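Local atomic coordinates of HP0958 (Helicobacter pylori, PDB entry 3NA7), a protein that probably serves flagellar biogenesis as an export chaperone and post-transcriptional regulator, built from a kinked antiparallel coiled-coil hairpin and a zinc-binding ribbon domain. Residues A[223-226]-A[227-230]; A[199-202]-A[203-206]; A[186-189]-A[190-193]; A[180-183]-A[184-187]; A[209-212]-A[213-217]. One frame throughout, in Å; residues are numbered along the deposited sequence.

Contact 1: residues A[223-226]-A[227-230]. With ZN (zinc ion), chain B.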
# COMPACT_ATOMS: atom_id res chain seq x y z
N ILE A 223 2.55 40.90 9.78
CA ILE A 223 1.90 40.51 11.01
C ILE A 223 1.73 38.99 11.01
O ILE A 223 1.64 38.38 9.93
CB ILE A 223 0.51 41.22 11.18
CG1 ILE A 223 0.63 42.74 10.95
CG2 ILE A 223 -0.09 40.97 12.56
CD1 ILE A 223 0.71 43.16 9.49
N THR A 224 1.73 38.40 12.20
CA THR A 224 1.42 36.99 12.36
C THR A 224 0.05 36.84 12.98
O THR A 224 -0.38 37.68 13.77
CB THR A 224 2.42 36.24 13.26
OG1 THR A 224 2.36 36.74 14.61
CG2 THR A 224 3.83 36.35 12.72
N CYS A 225 -0.62 35.75 12.63
CA CYS A 225 -1.89 35.43 13.21
C CYS A 225 -1.72 35.15 14.70
O CYS A 225 -0.81 34.43 15.09
CB CYS A 225 -2.52 34.22 12.52
SG CYS A 225 -3.91 33.56 13.46
N PRO A 226 -2.62 35.69 15.52
CA PRO A 226 -2.48 35.50 16.97
C PRO A 226 -2.97 34.14 17.47
O PRO A 226 -2.73 33.78 18.62
CB PRO A 226 -3.32 36.64 17.55
CG PRO A 226 -4.41 36.85 16.52
CD PRO A 226 -3.75 36.58 15.18
N TYR A 227 -3.66 33.38 16.61
CA TYR A 227 -4.14 32.05 17.01
C TYR A 227 -3.16 30.94 16.65
O TYR A 227 -3.01 29.99 17.43
CB TYR A 227 -5.51 31.75 16.42
CG TYR A 227 -6.46 32.94 16.45
CD1 TYR A 227 -6.82 33.54 17.65
CD2 TYR A 227 -6.97 33.46 15.27
CE1 TYR A 227 -7.68 34.64 17.68
CE2 TYR A 227 -7.84 34.56 15.29
CZ TYR A 227 -8.19 35.14 16.50
OH TYR A 227 -9.06 36.22 16.52
N CYS A 228 -2.47 31.06 15.52
CA CYS A 228 -1.61 29.95 15.08
C CYS A 228 -0.17 30.30 14.75
O CYS A 228 0.67 29.41 14.68
CB CYS A 228 -2.22 29.23 13.88
SG CYS A 228 -2.18 30.28 12.46
N GLY A 229 0.13 31.57 14.52
CA GLY A 229 1.52 32.01 14.40
C GLY A 229 1.97 32.26 12.97
O GLY A 229 3.06 32.77 12.74
N ARG A 230 1.11 31.92 12.00
CA ARG A 230 1.42 32.13 10.59
C ARG A 230 1.62 33.62 10.24
O ARG A 230 1.11 34.51 10.93
CB ARG A 230 0.28 31.54 9.74
CG ARG A 230 0.20 30.01 9.82
CD ARG A 230 -0.97 29.48 9.01
NE ARG A 230 -0.89 28.04 8.83
CZ ARG A 230 -1.50 27.15 9.61
NH1 ARG A 230 -2.26 27.55 10.62
NH2 ARG A 230 -1.37 25.86 9.37
ZN ZN B . -4.19 31.58 11.97
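One zinc knuckle of the C4 zinc ribbon is folded here, a Cys-Pro-Tyr-Cys-Gly turn in which Cys225 and Cys228 present their sulfurs to a single zinc ion. Cys225 SG lies 2.5 Å from the zinc and Cys228 SG 2.4 Å. The two thiolates come from different rotamers: SG of Cys225 stands opposite its own backbone N (chi1 167°), whereas SG of Cys228 is folded between N and the carbonyl carbon. Cys225 SG also accepts two backbone N-H groups, from Tyr227 N at 3.2 Å and Cys228 N at 3.5 Å. Such N-H...S bonds mark the rubredoxin-type knuckle, and they probably spread some of the thiolate charge over the turn. Gly229 closes it with positive phi (103°), sending its N back to Cys225 O in a weak bond of 3.1 Å. Pro226 CG sits squarely over the Tyr227 ring, 4.0 Å from its centroid, a CH-pi contact between two side chains running alongside each other. The Tyr227 hydroxyl is held by Arg207 O. Arg230 reaches back so that NH1 makes a weak bond to Cys228 SG, while its NE is hydrogen-bonded to Thr191 OG1 in the loop after helix 175-188.

Contact 2: residues A[199-202]-A[203-206]; sequences QACG and GCFI. With ZN (zinc ion), chain B.
Cys201 SG has three partners: it binds the zinc ion at 2.1 Å, takes the N-H of Cys204 at 3.3 Å in a nearly straight bond (162°), and receives a weaker one from Gly203 N, also at 3.3 Å. With SG swung opposite the backbone N (chi1 171°), the sulfur overhangs the turn where these amides point. Cys204 SG completes the pair of ligands from this knuckle, 2.4 Å from the zinc, and packs against Cys201 CB. The turn itself is tied by its backbone. Phe205 N bonds to Cys201 O at 2.8 Å, and Cys201 N returns to Ile206 O at 3.2 Å, approaching from above that carbonyl plane. Phe205 adopts positive phi, and its ring folds back so that Gly202 C lies over one face, offset toward the rim, with CZ 3.6 Å from Gly202 O. Ala200 CB nestles against the carbonyl oxygens of Phe205 and Ile206. As a Cys-x-x-Cys knuckle, this loop supplies half of the zinc site, and Cys225 and Cys228 supply the rest. It bridges strand 193-195 and helix 210-218, with Gln199 pairing through its backbone to Leu208 and with Cys204 and Ile206 packed against Tyr227.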
# COMPACT_ATOMS: atom_id res chain seq x y z
N GLN A 199 -12.63 37.60 7.17
CA GLN A 199 -11.95 38.33 8.23
C GLN A 199 -11.23 37.32 9.12
O GLN A 199 -10.97 37.58 10.30
CB GLN A 199 -12.97 39.14 9.03
CG GLN A 199 -12.40 40.25 9.90
CD GLN A 199 -13.47 41.07 10.61
OE1 GLN A 199 -14.52 41.37 10.04
NE2 GLN A 199 -13.20 41.44 11.86
N ALA A 200 -10.89 36.17 8.54
CA ALA A 200 -10.26 35.10 9.31
C ALA A 200 -8.87 34.75 8.77
O ALA A 200 -8.56 35.03 7.61
CB ALA A 200 -11.16 33.86 9.31
N CYS A 201 -8.04 34.14 9.61
CA CYS A 201 -6.71 33.72 9.18
C CYS A 201 -6.87 32.76 8.02
O CYS A 201 -7.63 31.81 8.13
CB CYS A 201 -5.96 33.05 10.34
SG CYS A 201 -4.35 32.23 9.96
N GLY A 202 -6.19 33.00 6.90
CA GLY A 202 -6.21 32.06 5.77
C GLY A 202 -5.58 30.70 6.05
O GLY A 202 -5.57 29.82 5.17
N GLY A 203 -5.06 30.52 7.27
CA GLY A 203 -4.38 29.30 7.69
C GLY A 203 -5.10 28.53 8.78
O GLY A 203 -5.19 27.33 8.71
N CYS A 204 -5.60 29.22 9.81
CA CYS A 204 -6.43 28.53 10.83
C CYS A 204 -7.94 28.83 10.76
O CYS A 204 -8.73 28.15 11.42
CB CYS A 204 -5.89 28.77 12.24
SG CYS A 204 -6.06 30.45 12.84
N PHE A 205 -8.32 29.84 9.98
CA PHE A 205 -9.72 30.18 9.66
C PHE A 205 -10.53 30.71 10.82
O PHE A 205 -11.75 30.73 10.77
CB PHE A 205 -10.44 29.02 8.95
CG PHE A 205 -9.65 28.44 7.81
CD1 PHE A 205 -8.83 27.34 8.01
CD2 PHE A 205 -9.73 29.00 6.54
CE1 PHE A 205 -8.08 26.80 6.96
CE2 PHE A 205 -8.99 28.47 5.48
CZ PHE A 205 -8.16 27.37 5.69
N ILE A 206 -9.85 31.17 11.86
CA ILE A 206 -10.52 31.76 13.01
C ILE A 206 -10.57 33.27 12.82
O ILE A 206 -9.58 33.88 12.43
CB ILE A 206 -9.78 31.37 14.31
CG1 ILE A 206 -9.74 29.83 14.44
CG2 ILE A 206 -10.44 32.02 15.53
CD1 ILE A 206 -8.65 29.32 15.35
ZN ZN B . -4.19 31.58 11.97

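Contact 3: residues A[186-189]-A[190-193]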
# COMPACT_ATOMS: atom_id res chain seq x y z
N ARG A 186 9.04 25.12 9.67
CA ARG A 186 9.27 23.86 10.37
C ARG A 186 7.96 23.10 10.62
O ARG A 186 7.85 21.93 10.24
CB ARG A 186 9.99 24.12 11.69
CG ARG A 186 10.52 22.87 12.35
CD ARG A 186 11.40 23.22 13.53
NE ARG A 186 11.62 22.08 14.40
CZ ARG A 186 12.57 21.16 14.21
NH1 ARG A 186 13.40 21.23 13.17
NH2 ARG A 186 12.71 20.16 15.08
N TRP A 187 6.98 23.77 11.23
CA TRP A 187 5.69 23.15 11.54
C TRP A 187 4.60 23.40 10.49
O TRP A 187 3.79 22.52 10.22
CB TRP A 187 5.18 23.54 12.95
CG TRP A 187 4.74 25.00 13.09
CD1 TRP A 187 5.50 26.05 13.54
CD2 TRP A 187 3.43 25.56 12.80
NE1 TRP A 187 4.76 27.21 13.54
CE2 TRP A 187 3.49 26.94 13.10
CE3 TRP A 187 2.23 25.02 12.33
CZ2 TRP A 187 2.40 27.79 12.91
CZ3 TRP A 187 1.13 25.86 12.16
CH2 TRP A 187 1.23 27.23 12.44
N ALA A 188 4.59 24.59 9.89
CA ALA A 188 3.47 25.00 9.03
C ALA A 188 3.66 24.67 7.55
O ALA A 188 2.72 24.74 6.76
CB ALA A 188 3.18 26.49 9.21
N LYS A 189 4.89 24.30 7.19
CA LYS A 189 5.28 23.98 5.80
C LYS A 189 4.88 25.07 4.78
O LYS A 189 5.33 26.23 4.88
CB LYS A 189 4.78 22.58 5.35
CG LYS A 189 4.45 21.58 6.46
CD LYS A 189 5.67 20.92 7.07
CE LYS A 189 5.23 19.80 8.03
NZ LYS A 189 6.27 19.52 9.06
N ASN A 190 4.04 24.72 3.81
CA ASN A 190 3.69 25.66 2.76
C ASN A 190 2.37 26.37 3.02
O ASN A 190 1.77 26.93 2.11
CB ASN A 190 3.71 25.00 1.39
CG ASN A 190 5.09 24.47 1.03
OD1 ASN A 190 6.12 25.13 1.24
ND2 ASN A 190 5.11 23.27 0.47
N THR A 191 1.92 26.32 4.27
CA THR A 191 0.86 27.21 4.75
C THR A 191 1.48 28.25 5.69
O THR A 191 0.79 28.78 6.56
CB THR A 191 -0.28 26.45 5.48
OG1 THR A 191 0.13 26.13 6.82
CG2 THR A 191 -0.66 25.16 4.73
N SER A 192 2.77 28.49 5.52
CA SER A 192 3.54 29.43 6.37
C SER A 192 3.13 30.87 6.18
O SER A 192 3.03 31.62 7.15
CB SER A 192 5.04 29.28 6.13
OG SER A 192 5.54 28.08 6.72
N ILE A 193 2.89 31.26 4.92
CA ILE A 193 2.41 32.60 4.61
C ILE A 193 1.03 32.53 3.98
O ILE A 193 0.85 31.91 2.94
CB ILE A 193 3.35 33.32 3.62
CG1 ILE A 193 4.78 33.33 4.17
CG2 ILE A 193 2.85 34.75 3.32
CD1 ILE A 193 5.79 33.73 3.11
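Thr191 and Ser192 turn their hydroxyls back on the helix end they follow, each toward a different carbonyl. Thr191 OG1, placed between its own backbone N and carbonyl carbon (chi1 79°), meets Ala188 O at 2.9 Å within the carbonyl plane, along a lone pair. Thr191 N bonds to the same oxygen at 3.1 Å, but from above that plane. Ala188 O is therefore gripped twice by one residue, through side chain and backbone together. Ser192 OG comes in tilted to Lys189 O at 2.6 Å, the shortest of these bonds, and Ser192 N adds a weak one of 3.5 Å. The methyl of Ala188 lies near both hydroxyl oxygens, with CB 3.8 Å from Ser192 OG; the same CB also lies over one face of the Trp187 ring, near the rim. Lys189 breaks the helix with a positive phi. Its side chain bends at chi2 (-78°) and runs back along the helix, so that NZ bonds to Arg186 O at 3.1 Å, engaging a carbonyl of the last turn. These bonds lie where helix 175-188 ends and the chain turns toward strand 193-195. Asn190 touches Lys18 and Asp21 of helix 4-22, Ser192 pairs through its backbone with Ile231, and Ile193 touches both helix 4-22 and strand 231-233.

Contact 4: residues A[180-183]-A[184-187]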
# COMPACT_ATOMS: atom_id res chain seq x y z
N PHE A 180 12.72 33.88 10.71
CA PHE A 180 11.38 34.00 11.23
C PHE A 180 10.49 33.14 10.33
O PHE A 180 9.63 32.41 10.81
CB PHE A 180 10.96 35.47 11.19
CG PHE A 180 9.78 35.78 12.04
CD1 PHE A 180 9.92 35.96 13.42
CD2 PHE A 180 8.51 35.86 11.48
CE1 PHE A 180 8.80 36.23 14.23
CE2 PHE A 180 7.38 36.14 12.28
CZ PHE A 180 7.53 36.33 13.66
N TYR A 181 10.71 33.25 9.02
CA TYR A 181 10.09 32.40 8.03
C TYR A 181 10.39 30.91 8.30
O TYR A 181 9.46 30.12 8.49
CB TYR A 181 10.55 32.81 6.62
CG TYR A 181 10.08 31.86 5.52
CD1 TYR A 181 8.71 31.71 5.25
CD2 TYR A 181 10.99 31.13 4.77
CE1 TYR A 181 8.27 30.84 4.25
CE2 TYR A 181 10.56 30.25 3.78
CZ TYR A 181 9.20 30.12 3.52
OH TYR A 181 8.76 29.27 2.54
N GLU A 182 11.67 30.54 8.34
CA GLU A 182 12.04 29.13 8.59
C GLU A 182 11.50 28.55 9.90
O GLU A 182 11.04 27.43 9.93
CB GLU A 182 13.54 28.89 8.44
CG GLU A 182 14.03 29.07 6.99
CD GLU A 182 13.55 27.95 6.04
OE1 GLU A 182 13.56 26.76 6.42
OE2 GLU A 182 13.16 28.26 4.90
N ARG A 183 11.51 29.32 10.98
CA ARG A 183 10.95 28.81 12.25
C ARG A 183 9.47 28.39 12.08
O ARG A 183 9.06 27.34 12.57
CB ARG A 183 11.11 29.86 13.35
CG ARG A 183 10.49 29.47 14.71
CD ARG A 183 10.92 30.46 15.81
NE ARG A 183 10.50 31.83 15.51
CZ ARG A 183 10.78 32.91 16.24
NH1 ARG A 183 11.51 32.83 17.35
NH2 ARG A 183 10.33 34.09 15.84
N ILE A 184 8.69 29.20 11.37
CA ILE A 184 7.29 28.86 11.13
C ILE A 184 7.14 27.71 10.13
O ILE A 184 6.29 26.83 10.30
CB ILE A 184 6.43 30.12 10.78
CG1 ILE A 184 6.16 30.90 12.08
CG2 ILE A 184 5.13 29.72 10.07
CD1 ILE A 184 6.18 32.44 12.00
N ARG A 185 7.99 27.69 9.12
CA ARG A 185 7.93 26.65 8.10
C ARG A 185 8.19 25.22 8.64
O ARG A 185 7.62 24.23 8.14
CB ARG A 185 8.89 26.99 6.96
CG ARG A 185 8.87 26.00 5.83
CD ARG A 185 9.57 26.51 4.60
NE ARG A 185 9.98 25.40 3.75
CZ ARG A 185 11.24 25.07 3.46
NH1 ARG A 185 12.27 25.77 3.93
NH2 ARG A 185 11.47 24.03 2.67
N ARG A 186 9.04 25.12 9.67
CA ARG A 186 9.27 23.86 10.37
C ARG A 186 7.96 23.10 10.62
O ARG A 186 7.85 21.93 10.24
CB ARG A 186 9.99 24.12 11.69
CG ARG A 186 10.52 22.87 12.35
CD ARG A 186 11.40 23.22 13.53
NE ARG A 186 11.62 22.08 14.40
CZ ARG A 186 12.57 21.16 14.21
NH1 ARG A 186 13.40 21.23 13.17
NH2 ARG A 186 12.71 20.16 15.08
N TRP A 187 6.98 23.77 11.23
CA TRP A 187 5.69 23.15 11.54
C TRP A 187 4.60 23.40 10.49
O TRP A 187 3.79 22.52 10.22
CB TRP A 187 5.18 23.54 12.95
CG TRP A 187 4.74 25.00 13.09
CD1 TRP A 187 5.50 26.05 13.54
CD2 TRP A 187 3.43 25.56 12.80
NE1 TRP A 187 4.76 27.21 13.54
CE2 TRP A 187 3.49 26.94 13.10
CE3 TRP A 187 2.23 25.02 12.33
CZ2 TRP A 187 2.40 27.79 12.91
CZ3 TRP A 187 1.13 25.86 12.16
CH2 TRP A 187 1.23 27.23 12.44
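Glu182 folds at chi2 (-70°) while Arg185 stays extended from CG to NE, its CG opposite the backbone N (chi1 -178°), and these two shapes bring carboxylate and guanidinium together one helical turn apart. The salt bridge runs from Arg185 NH1 to the syn lone pair of Glu182 OE2 at 2.8 Å, with OE2 at the guanidinium edge and close to its plane. The carboxylate itself stands nearly upright to that plane, 79° away, so the grip falls on NH1 instead of forming a flat two-by-two pair. The arginine stem also passes the phenol of Tyr181: Arg185 CD is 3.5 Å from Tyr181 OH, and ring and guanidinium lie almost parallel. The hydroxyl is bonded to Asp17 of helix 4-22, which also makes a weak, long ion pair with Arg185. A second row along the helix is apolar. Phe180 and Ile184 run alongside each other, with Phe180 CE2 3.9 Å from Ile184 CD1. The backbone bonds of this turn are Arg185 N to Tyr181 O, 2.9 Å, and Arg186 N to Glu182 O, 3.1 Å. Further on, the carbonyl oxygen of Ile184 lies over a face of the Trp187 ring. Side chains paired at i, i+3 and i, i+4 over the regular i to i+4 ladder are typical of an alpha helix, here the short helix 175-188 that follows the long hairpin helices and packs beside the zinc ribbon.

Contact 5: residues A[209-212]-A[213-217]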
# COMPACT_ATOMS: atom_id res chain seq x y z
N ASN A 209 -9.85 39.74 15.06
CA ASN A 209 -10.56 40.88 15.66
C ASN A 209 -10.28 42.18 14.91
O ASN A 209 -9.42 42.25 14.03
CB ASN A 209 -10.31 41.00 17.18
CG ASN A 209 -8.90 41.48 17.53
OD1 ASN A 209 -8.12 41.93 16.68
ND2 ASN A 209 -8.56 41.40 18.82
N ASP A 210 -11.05 43.21 15.23
CA ASP A 210 -10.99 44.44 14.45
C ASP A 210 -9.59 45.03 14.45
O ASP A 210 -9.08 45.42 13.41
CB ASP A 210 -12.04 45.44 14.96
CG ASP A 210 -13.46 45.06 14.55
OD1 ASP A 210 -13.62 44.28 13.56
OD2 ASP A 210 -14.40 45.54 15.20
N LYS A 211 -8.98 45.06 15.63
CA LYS A 211 -7.64 45.63 15.81
C LYS A 211 -6.61 45.01 14.86
O LYS A 211 -5.82 45.73 14.25
CB LYS A 211 -7.19 45.45 17.26
CG LYS A 211 -6.20 46.49 17.75
CD LYS A 211 -5.60 46.05 19.08
CE LYS A 211 -5.09 47.24 19.88
NZ LYS A 211 -3.94 47.93 19.22
N ILE A 212 -6.63 43.69 14.73
CA ILE A 212 -5.62 42.98 13.94
C ILE A 212 -5.90 43.08 12.44
O ILE A 212 -4.97 43.32 11.65
CB ILE A 212 -5.45 41.51 14.43
CG1 ILE A 212 -4.56 41.49 15.68
CG2 ILE A 212 -4.86 40.61 13.34
CD1 ILE A 212 -5.08 40.62 16.83
N TYR A 213 -7.16 42.94 12.06
CA TYR A 213 -7.51 43.04 10.64
C TYR A 213 -7.13 44.41 10.09
O TYR A 213 -6.67 44.54 8.96
CB TYR A 213 -9.01 42.74 10.42
CG TYR A 213 -9.47 42.93 8.98
CD1 TYR A 213 -9.93 44.17 8.54
CD2 TYR A 213 -9.45 41.88 8.07
CE1 TYR A 213 -10.36 44.36 7.23
CE2 TYR A 213 -9.88 42.05 6.76
CZ TYR A 213 -10.33 43.30 6.34
OH TYR A 213 -10.75 43.48 5.05
N THR A 214 -7.30 45.44 10.92
CA THR A 214 -6.97 46.81 10.53
C THR A 214 -5.46 46.94 10.42
O THR A 214 -4.96 47.50 9.44
CB THR A 214 -7.54 47.84 11.53
OG1 THR A 214 -8.91 47.53 11.81
CG2 THR A 214 -7.46 49.24 10.97
N GLU A 215 -4.75 46.37 11.39
CA GLU A 215 -3.29 46.40 11.45
C GLU A 215 -2.66 45.79 10.20
O GLU A 215 -1.69 46.33 9.68
CB GLU A 215 -2.78 45.65 12.68
CG GLU A 215 -1.77 46.44 13.52
CD GLU A 215 -2.45 47.29 14.59
OE1 GLU A 215 -2.89 46.72 15.61
OE2 GLU A 215 -2.53 48.53 14.41
N VAL A 216 -3.22 44.68 9.72
CA VAL A 216 -2.69 44.04 8.52
C VAL A 216 -2.92 44.92 7.30
O VAL A 216 -2.03 45.04 6.45
CB VAL A 216 -3.30 42.64 8.28
CG1 VAL A 216 -2.76 42.03 6.98
CG2 VAL A 216 -3.03 41.71 9.45
N LEU A 217 -4.09 45.54 7.20
CA LEU A 217 -4.42 46.32 6.01
C LEU A 217 -3.80 47.71 6.02
O LEU A 217 -3.27 48.16 5.01
CB LEU A 217 -5.93 46.40 5.77
CG LEU A 217 -6.78 45.12 5.70
CD1 LEU A 217 -7.88 45.31 4.73
CD2 LEU A 217 -5.98 43.88 5.32
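Thr214 and Asp210 make the closest polar meeting of this short helix: Thr214 OG1 donates to Asp210 O at 2.7 Å, while Thr214 N bonds to the same oxygen at 3.1 Å. The hydroxyl and the amide reach that carbonyl from opposite faces of its plane, so the oxygen is clasped on two sides by a single residue. The threonine can do this because OG1 lies beside its own backbone N (chi1 -47°), turned down toward the preceding turn. Next to it runs the regular ladder, with Glu215 N to Lys211 O at 3.1 Å and Val216 N to Ile212 O at 2.9 Å. Tyr213 N meets Asn209 O at 3.1 Å in an almost straight bond (175°). What sets the start of this ladder is Asn209, the N-cap residue: with its chi1 at 72°, the side-chain amide folds over the first turn and OD1 accepts from Ile212 N at 3.0 Å. Lys211 and Glu215 extend alongside each other on the outer surface, yet NZ stays 3.9 Å from OE1, a long salt bridge. Further out, Ile212 packs on Pro226 of the second knuckle and Val216 on Ile196, while Tyr213 leans on Gln199 and takes Leu217 CG over one face of its ring. Asp210 OD1 receives a weak bond from Gln199. Chemically, the cap supplies an acceptor to a first-turn N-H that has no preceding helical carbonyl, and the carboxylate of Asp210 close by probably suits the positive end of the helix dipole.

In the fold
Contacts 1 and 2 are the two knuckles of one zinc site, their centres about 9 Å apart; each gives two cysteines, and they meet where Tyr227 CE2 comes 3.4 Å from Ile206 O. Contacts 3 and 4 overlap on Arg186 and Trp187 and have centres about 6 Å apart, continuing one helix into its end. They reach the metal site through contact 1, whose centre is about 12 Å from each, with Trp187 and Ile184 packed on 227-230. Contact 5, also centred about 12 Å from contact 1, touches it through Ile223 and Pro226, and contact 2 through Gln199, but lies about 22 Å from contact 3 between centres. Contact 1 thus touches all four others.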